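Local coordinates for protein RNA-dependent RNA polymerase (Farallon virus, PDB 6DX5) that probably removes ubiquitin from proteins as the viral OTU cysteine protease domain of a nairovirus L protein, whose whole is assigned RNA-directed RNA polymerase activity, at residues A[78-81]-A[82-86]; A[108-111]-A[112-115]. All blocks are in the same frame, centred on the assembly; numbering follows the deposited sequence.

Interaction 1. Residues A[78-81]-A[82-86]; sequences YNYR and AENEI
Asn84 reaches back one helical turn to lie against the aromatic ring of Tyr80, and its side chain can be followed outward from the backbone. Asn84 CB lies 3.9 Å from Tyr80 O. CG, placed beside the backbone N and anti to the carbonyl carbon (chi1 -80°), is about equally far from that oxygen and from Tyr80 CZ. At the tip the amide divides: Asn84 ND2 stands over one face of the Tyr80 ring, toward its rim, 3.6 Å from Tyr80 CZ, while Asn84 OD1 heads for the phenol end, 3.7 Å from Tyr80 OH. Ring and amide planes are 49° apart, so the amide leans over the ring at a slant and does not stack parallel to it. With CG of Tyr80 anti to the backbone N (chi1 -172°), the ring stands out from the helix and leans toward the following turn, within reach of Asn84. Glu83 approaches the same ring obliquely, with its OE1 3.9 Å from Tyr80 CE1.

Beneath the side chains the backbone bonds are those of an alpha helix, from Ala82 N to Tyr78 O (2.9 Å) through Glu85 N to Arg81 O (3.0 Å). Asn84 N bonds to Tyr80 O at 3.2 Å and weakly to Arg81 O.

Tyr80, Arg81 and Asn84 pack on Leu8 of the second subunit. Elsewhere on helix 72-86, Asn79, Ala82 and Glu85 touch helix 103-117, Asn79 OD1 accepts a hydrogen bond from Trp68, and Tyr78 OH is hydrogen-bonded to Asp116 of that neighbouring helix.

Interaction 2. Residues A[108-111]-A[112-115]; sequences RGLD and LYLE
Leu110 and Leu114, one turn apart, meet through their branched ends, and their different first torsions explain the meeting. Leu110 CG is anti to its own nitrogen (chi1 166°), which sends the side chain outward, with CD1 leaning toward the next turn; Leu114 CG is anti to the carbonyl carbon (chi1 -65°), which turns it back toward the preceding turn. The two side chains therefore run at a slant to each other, with Leu114 CD1 3.9 Å from Leu110 CG and Leu114 CG 4.0 Å from Leu110 CD1. Leu114 CG also rests 3.3 Å from Leu110 O, the oxygen that receives the bond from Leu114 N (2.9 Å, N-H...O 171°), so that carbonyl is flanked by both the amide and the side chain of one residue.

Tyr113 leads off in another direction: its ring has Leu110 O at its edge, near the ring plane, and Leu110 CD1 comes only to 4.5 Å from Tyr113 CD2. On a further side of the helix, Leu112 folds back over the preceding turn, its CG 3.4 Å from Arg108 O, the acceptor of Leu112 N (2.9 Å).

These directions distribute the residues of helix 103-117 among its neighbours. Leu112 and Arg108 face helix 72-86, Leu110 touches Trp68, and Leu114 packs on Arg65 of helix 53-66. Tyr113 lies against Leu61 and Ala64 of that same helix, with its hydroxyl hydrogen-bonded to Glu128 of helix 126-136.

Interactions 1 and 2 lie on consecutive helices, 72-86 and 103-117, with centres about 10 Å apart, and they touch directly. A salt bridge joins Glu85 OE1 to Arg108 NH2 at 3.2 Å, while Ile86 CG1 packs 3.4 Å from Arg108 NH1. Farther along, Tyr78 CB lies 3.2 Å from Gly109 O and Asn79 OD1 3.4 Å from Gly109 CA; side-chain atoms of helix 72-86 thus rest directly on the backbone of Gly109. Tyr78, about 4 Å by its side chain from a bound dithiothreitol, belongs to a pocket with Tyr122, Trp123 and Asp127; the side chain of Tyr113 is about 5 Å from a bound dithiothreitol, probably a crystallisation additive.

Interaction 1. Residues A[78-81]-A[82-86]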
ATOM      1  N   TYR A  78      12.939   4.684  -2.427  1.00 34.50           N
ATOM      2  CA  TYR A  78      14.387   4.903  -2.486  1.00 33.75           C
ATOM      3  C   TYR A  78      14.805   6.104  -3.329  1.00 34.28           C
ATOM      4  O   TYR A  78      15.847   6.709  -3.040  1.00 38.77           O
ATOM      5  CB  TYR A  78      15.068   3.623  -2.954  1.00 28.98           C
ATOM      6  CG  TYR A  78      14.963   2.591  -1.869  1.00 28.31           C
ATOM      7  CD1 TYR A  78      13.870   1.718  -1.805  1.00 28.10           C
ATOM      8  CD2 TYR A  78      15.925   2.523  -0.867  1.00 31.11           C
ATOM      9  CE1 TYR A  78      13.752   0.783  -0.783  1.00 31.11           C
ATOM     10  CE2 TYR A  78      15.821   1.587   0.163  1.00 33.07           C
ATOM     11  CZ  TYR A  78      14.737   0.721   0.191  1.00 33.71           C
ATOM     12  OH  TYR A  78      14.640  -0.192   1.210  1.00 39.52           O
ATOM     13  N   ASN A  79      14.041   6.466  -4.372  1.00 39.37           N
ATOM     14  CA  ASN A  79      14.329   7.701  -5.115  1.00 39.33           C
ATOM     15  C   ASN A  79      14.078   8.930  -4.264  1.00 40.05           C
ATOM     16  O   ASN A  79      14.771   9.952  -4.418  1.00 42.08           O
ATOM     17  CB  ASN A  79      13.472   7.804  -6.379  1.00 34.47           C
ATOM     18  CG  ASN A  79      13.913   6.834  -7.476  1.00 39.62           C
ATOM     19  OD1 ASN A  79      15.005   6.226  -7.418  1.00 33.35           O
ATOM     20  ND2 ASN A  79      13.078   6.712  -8.502  1.00 42.66           N
ATOM     21  N   TYR A  80      13.073   8.878  -3.379  1.00 38.46           N
ATOM     22  CA  TYR A  80      12.897  10.000  -2.478  1.00 41.69           C
ATOM     23  C   TYR A  80      14.046  10.074  -1.482  1.00 51.56           C
ATOM     24  O   TYR A  80      14.545  11.169  -1.191  1.00 48.68           O
ATOM     25  CB  TYR A  80      11.543   9.946  -1.768  1.00 41.66           C
ATOM     26  CG  TYR A  80      11.337  11.238  -1.011  1.00 49.08           C
ATOM     27  CD1 TYR A  80      11.129  12.427  -1.702  1.00 59.92           C
ATOM     28  CD2 TYR A  80      11.395  11.291   0.374  1.00 53.79           C
ATOM     29  CE1 TYR A  80      10.967  13.635  -1.023  1.00 67.02           C
ATOM     30  CE2 TYR A  80      11.230  12.484   1.054  1.00 59.88           C
ATOM     31  CZ  TYR A  80      11.016  13.653   0.360  1.00 65.65           C
ATOM     32  OH  TYR A  80      10.865  14.861   1.040  1.00 73.29           O
ATOM     33  N   ARG A  81      14.518   8.919  -0.984  1.00 42.59           N
ATOM     34  CA  ARG A  81      15.617   8.970  -0.020  1.00 46.46           C
ATOM     35  C   ARG A  81      16.911   9.430  -0.664  1.00 52.51           C
ATOM     36  O   ARG A  81      17.709  10.123  -0.020  1.00 52.50           O
ATOM     37  CB  ARG A  81      15.834   7.627   0.633  1.00 44.96           C
ATOM     38  CG  ARG A  81      14.609   7.134   1.303  1.00 49.15           C
ATOM     39  CD  ARG A  81      14.977   6.085   2.236  1.00 48.70           C
ATOM     40  NE  ARG A  81      13.778   5.510   2.776  1.00 63.19           N
ATOM     41  CZ  ARG A  81      13.763   4.427   3.520  1.00 67.32           C
ATOM     42  NH1 ARG A  81      14.911   3.822   3.777  1.00 70.38           N
ATOM     43  NH2 ARG A  81      12.612   3.967   4.000  1.00 68.87           N
ATOM     44  N   ALA A  82      17.157   9.015  -1.914  1.00 43.84           N
ATOM     45  CA  ALA A  82      18.320   9.503  -2.638  1.00 45.35           C
ATOM     46  C   ALA A  82      18.292  11.018  -2.773  1.00 49.21           C
ATOM     47  O   ALA A  82      19.296  11.685  -2.510  1.00 56.62           O
ATOM     48  CB  ALA A  82      18.391   8.848  -4.010  1.00 41.02           C
ATOM     49  N   GLU A  83      17.154  11.586  -3.174  1.00 48.34           N
ATOM     50  CA  GLU A  83      17.112  13.023  -3.424  1.00 59.18           C
ATOM     51  C   GLU A  83      17.215  13.854  -2.148  1.00 62.32           C
ATOM     52  O   GLU A  83      17.540  15.038  -2.233  1.00 63.58           O
ATOM     53  CB  GLU A  83      15.852  13.411  -4.201  1.00 58.17           C
ATOM     54  CG  GLU A  83      14.701  13.880  -3.366  1.00 71.68           C
ATOM     55  CD  GLU A  83      13.725  14.709  -4.175  1.00 81.27           C
ATOM     56  OE1 GLU A  83      13.049  15.604  -3.595  1.00 87.70           O
ATOM     57  OE2 GLU A  83      13.651  14.468  -5.401  1.00 78.95           O
ATOM     58  N   ASN A  84      16.957  13.273  -0.972  1.00 65.31           N
ATOM     59  CA  ASN A  84      17.233  13.960   0.285  1.00 68.72           C
ATOM     60  C   ASN A  84      18.631  13.695   0.808  1.00 72.60           C
ATOM     61  O   ASN A  84      19.145  14.504   1.582  1.00 83.09           O
ATOM     62  CB  ASN A  84      16.202  13.582   1.349  1.00 69.68           C
ATOM     63  CG  ASN A  84      14.934  14.351   1.186  1.00 76.65           C
ATOM     64  OD1 ASN A  84      14.373  14.851   2.158  1.00 84.30           O
ATOM     65  ND2 ASN A  84      14.478  14.490  -0.061  1.00 78.36           N
ATOM     66  N   GLU A  85      19.263  12.598   0.397  1.00 69.58           N
ATOM     67  CA  GLU A  85      20.691  12.443   0.645  1.00 75.71           C
ATOM     68  C   GLU A  85      21.494  13.509  -0.102  1.00 86.60           C
ATOM     69  O   GLU A  85      22.468  14.068   0.435  1.00 96.42           O
ATOM     70  CB  GLU A  85      21.122  11.043   0.223  1.00 69.48           C
ATOM     71  CG  GLU A  85      22.145  10.383   1.119  1.00 77.79           C
ATOM     72  CD  GLU A  85      22.397   8.938   0.698  1.00 79.44           C
ATOM     73  OE1 GLU A  85      22.735   8.706  -0.487  1.00 73.39           O
ATOM     74  OE2 GLU A  85      22.218   8.032   1.546  1.00 83.59           O
ATOM     75  N   ILE A  86      21.073  13.827  -1.334  1.00 82.92           N
ATOM     76  CA  ILE A  86      21.833  14.723  -2.203  1.00 81.31           C
ATOM     77  C   ILE A  86      21.783  16.159  -1.682  1.00 87.31           C
ATOM     78  O   ILE A  86      22.798  16.869  -1.687  1.00 92.61           O
ATOM     79  CB  ILE A  86      21.318  14.590  -3.651  1.00 68.99           C
ATOM     80  CG1 ILE A  86      21.760  13.240  -4.223  1.00 61.97           C
ATOM     81  CG2 ILE A  86      21.853  15.699  -4.512  1.00 73.30           C
ATOM     82  CD1 ILE A  86      20.992  12.729  -5.448  1.00 55.59           C
TER

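Interaction 2. Residues A[108-111]-A[112-115]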
ATOM      1  N   ARG A 108      21.008   6.976  -7.903  1.00 39.06           N
ATOM      2  CA  ARG A 108      21.241   6.828  -6.471  1.00 40.94           C
ATOM      3  C   ARG A 108      20.138   6.017  -5.797  1.00 36.66           C
ATOM      4  O   ARG A 108      20.416   5.238  -4.876  1.00 37.75           O
ATOM      5  CB  ARG A 108      21.357   8.206  -5.809  1.00 40.28           C
ATOM      6  CG  ARG A 108      21.873   8.102  -4.412  1.00 48.51           C
ATOM      7  CD  ARG A 108      23.320   7.830  -4.545  1.00 69.14           C
ATOM      8  NE  ARG A 108      24.054   8.421  -3.426  1.00 94.70           N
ATOM      9  CZ  ARG A 108      24.311   9.721  -3.275  1.00 94.39           C
ATOM     10  NH1 ARG A 108      23.893  10.610  -4.195  1.00 92.81           N
ATOM     11  NH2 ARG A 108      24.985  10.134  -2.201  1.00 94.66           N
ATOM     12  N   GLY A 109      18.875   6.209  -6.213  1.00 37.51           N
ATOM     13  CA  GLY A 109      17.769   5.508  -5.558  1.00 28.41           C
ATOM     14  C   GLY A 109      17.894   4.010  -5.723  1.00 33.28           C
ATOM     15  O   GLY A 109      17.734   3.241  -4.771  1.00 32.33           O
ATOM     16  N   LEU A 110      18.218   3.573  -6.933  1.00 29.87           N
ATOM     17  CA  LEU A 110      18.414   2.148  -7.168  1.00 30.36           C
ATOM     18  C   LEU A 110      19.560   1.605  -6.332  1.00 31.49           C
ATOM     19  O   LEU A 110      19.435   0.530  -5.739  1.00 35.90           O
ATOM     20  CB  LEU A 110      18.645   1.902  -8.654  1.00 29.10           C
ATOM     21  CG  LEU A 110      19.184   0.514  -8.955  1.00 32.72           C
ATOM     22  CD1 LEU A 110      18.092  -0.504  -8.672  1.00 29.02           C
ATOM     23  CD2 LEU A 110      19.666   0.458 -10.439  1.00 33.20           C
ATOM     24  N   ASP A 111      20.680   2.339  -6.258  1.00 36.89           N
ATOM     25  CA  ASP A 111      21.803   1.876  -5.436  1.00 38.26           C
ATOM     26  C   ASP A 111      21.427   1.767  -3.948  1.00 42.87           C
ATOM     27  O   ASP A 111      21.863   0.828  -3.268  1.00 38.48           O
ATOM     28  CB  ASP A 111      23.032   2.775  -5.614  1.00 39.10           C
ATOM     29  CG  ASP A 111      23.575   2.782  -7.066  1.00 61.86           C
ATOM     30  OD1 ASP A 111      24.084   3.850  -7.483  1.00 76.35           O
ATOM     31  OD2 ASP A 111      23.489   1.756  -7.796  1.00 65.06           O
ATOM     32  N   LEU A 112      20.627   2.714  -3.424  1.00 33.14           N
ATOM     33  CA  LEU A 112      20.158   2.577  -2.053  1.00 36.71           C
ATOM     34  C   LEU A 112      19.287   1.327  -1.896  1.00 41.23           C
ATOM     35  O   LEU A 112      19.436   0.576  -0.925  1.00 43.09           O
ATOM     36  CB  LEU A 112      19.395   3.823  -1.618  1.00 33.61           C
ATOM     37  CG  LEU A 112      20.227   5.126  -1.528  1.00 43.43           C
ATOM     38  CD1 LEU A 112      19.324   6.333  -1.302  1.00 45.53           C
ATOM     39  CD2 LEU A 112      21.298   5.059  -0.463  1.00 45.03           C
ATOM     40  N   TYR A 113      18.374   1.089  -2.843  1.00 41.45           N
ATOM     41  CA  TYR A 113      17.538  -0.104  -2.778  1.00 34.96           C
ATOM     42  C   TYR A 113      18.400  -1.357  -2.731  1.00 31.04           C
ATOM     43  O   TYR A 113      18.208  -2.218  -1.869  1.00 27.34           O
ATOM     44  CB  TYR A 113      16.564  -0.165  -3.969  1.00 32.12           C
ATOM     45  CG  TYR A 113      15.887  -1.525  -4.104  1.00 32.51           C
ATOM     46  CD1 TYR A 113      14.892  -1.920  -3.211  1.00 33.82           C
ATOM     47  CD2 TYR A 113      16.269  -2.422  -5.089  1.00 32.63           C
ATOM     48  CE1 TYR A 113      14.309  -3.168  -3.294  1.00 27.94           C
ATOM     49  CE2 TYR A 113      15.682  -3.680  -5.183  1.00 28.04           C
ATOM     50  CZ  TYR A 113      14.693  -4.022  -4.291  1.00 28.89           C
ATOM     51  OH  TYR A 113      14.109  -5.257  -4.372  1.00 29.34           O
ATOM     52  N   LEU A 114      19.349  -1.484  -3.666  1.00 30.27           N
ATOM     53  CA  LEU A 114      20.206  -2.663  -3.711  1.00 26.66           C
ATOM     54  C   LEU A 114      21.014  -2.824  -2.424  1.00 35.72           C
ATOM     55  O   LEU A 114      21.241  -3.952  -1.971  1.00 38.61           O
ATOM     56  CB  LEU A 114      21.152  -2.580  -4.919  1.00 33.22           C
ATOM     57  CG  LEU A 114      20.384  -2.617  -6.226  1.00 32.99           C
ATOM     58  CD1 LEU A 114      21.294  -2.425  -7.381  1.00 28.12           C
ATOM     59  CD2 LEU A 114      19.653  -3.979  -6.268  1.00 32.70           C
ATOM     60  N   GLU A 115      21.476  -1.721  -1.823  1.00 32.56           N
ATOM     61  CA  GLU A 115      22.220  -1.839  -0.564  1.00 44.06           C
ATOM     62  C   GLU A 115      21.387  -2.513   0.527  1.00 44.92           C
ATOM     63  O   GLU A 115      21.908  -3.343   1.286  1.00 48.00           O
ATOM     64  CB  GLU A 115      22.708  -0.471  -0.075  1.00 45.62           C
ATOM     65  CG  GLU A 115      23.982   0.000  -0.780  1.00 64.25           C
ATOM     66  CD  GLU A 115      24.444   1.404  -0.364  1.00 76.65           C
ATOM     67  OE1 GLU A 115      24.192   1.817   0.794  1.00 78.89           O
ATOM     68  OE2 GLU A 115      25.061   2.087  -1.212  1.00 76.30           O
TER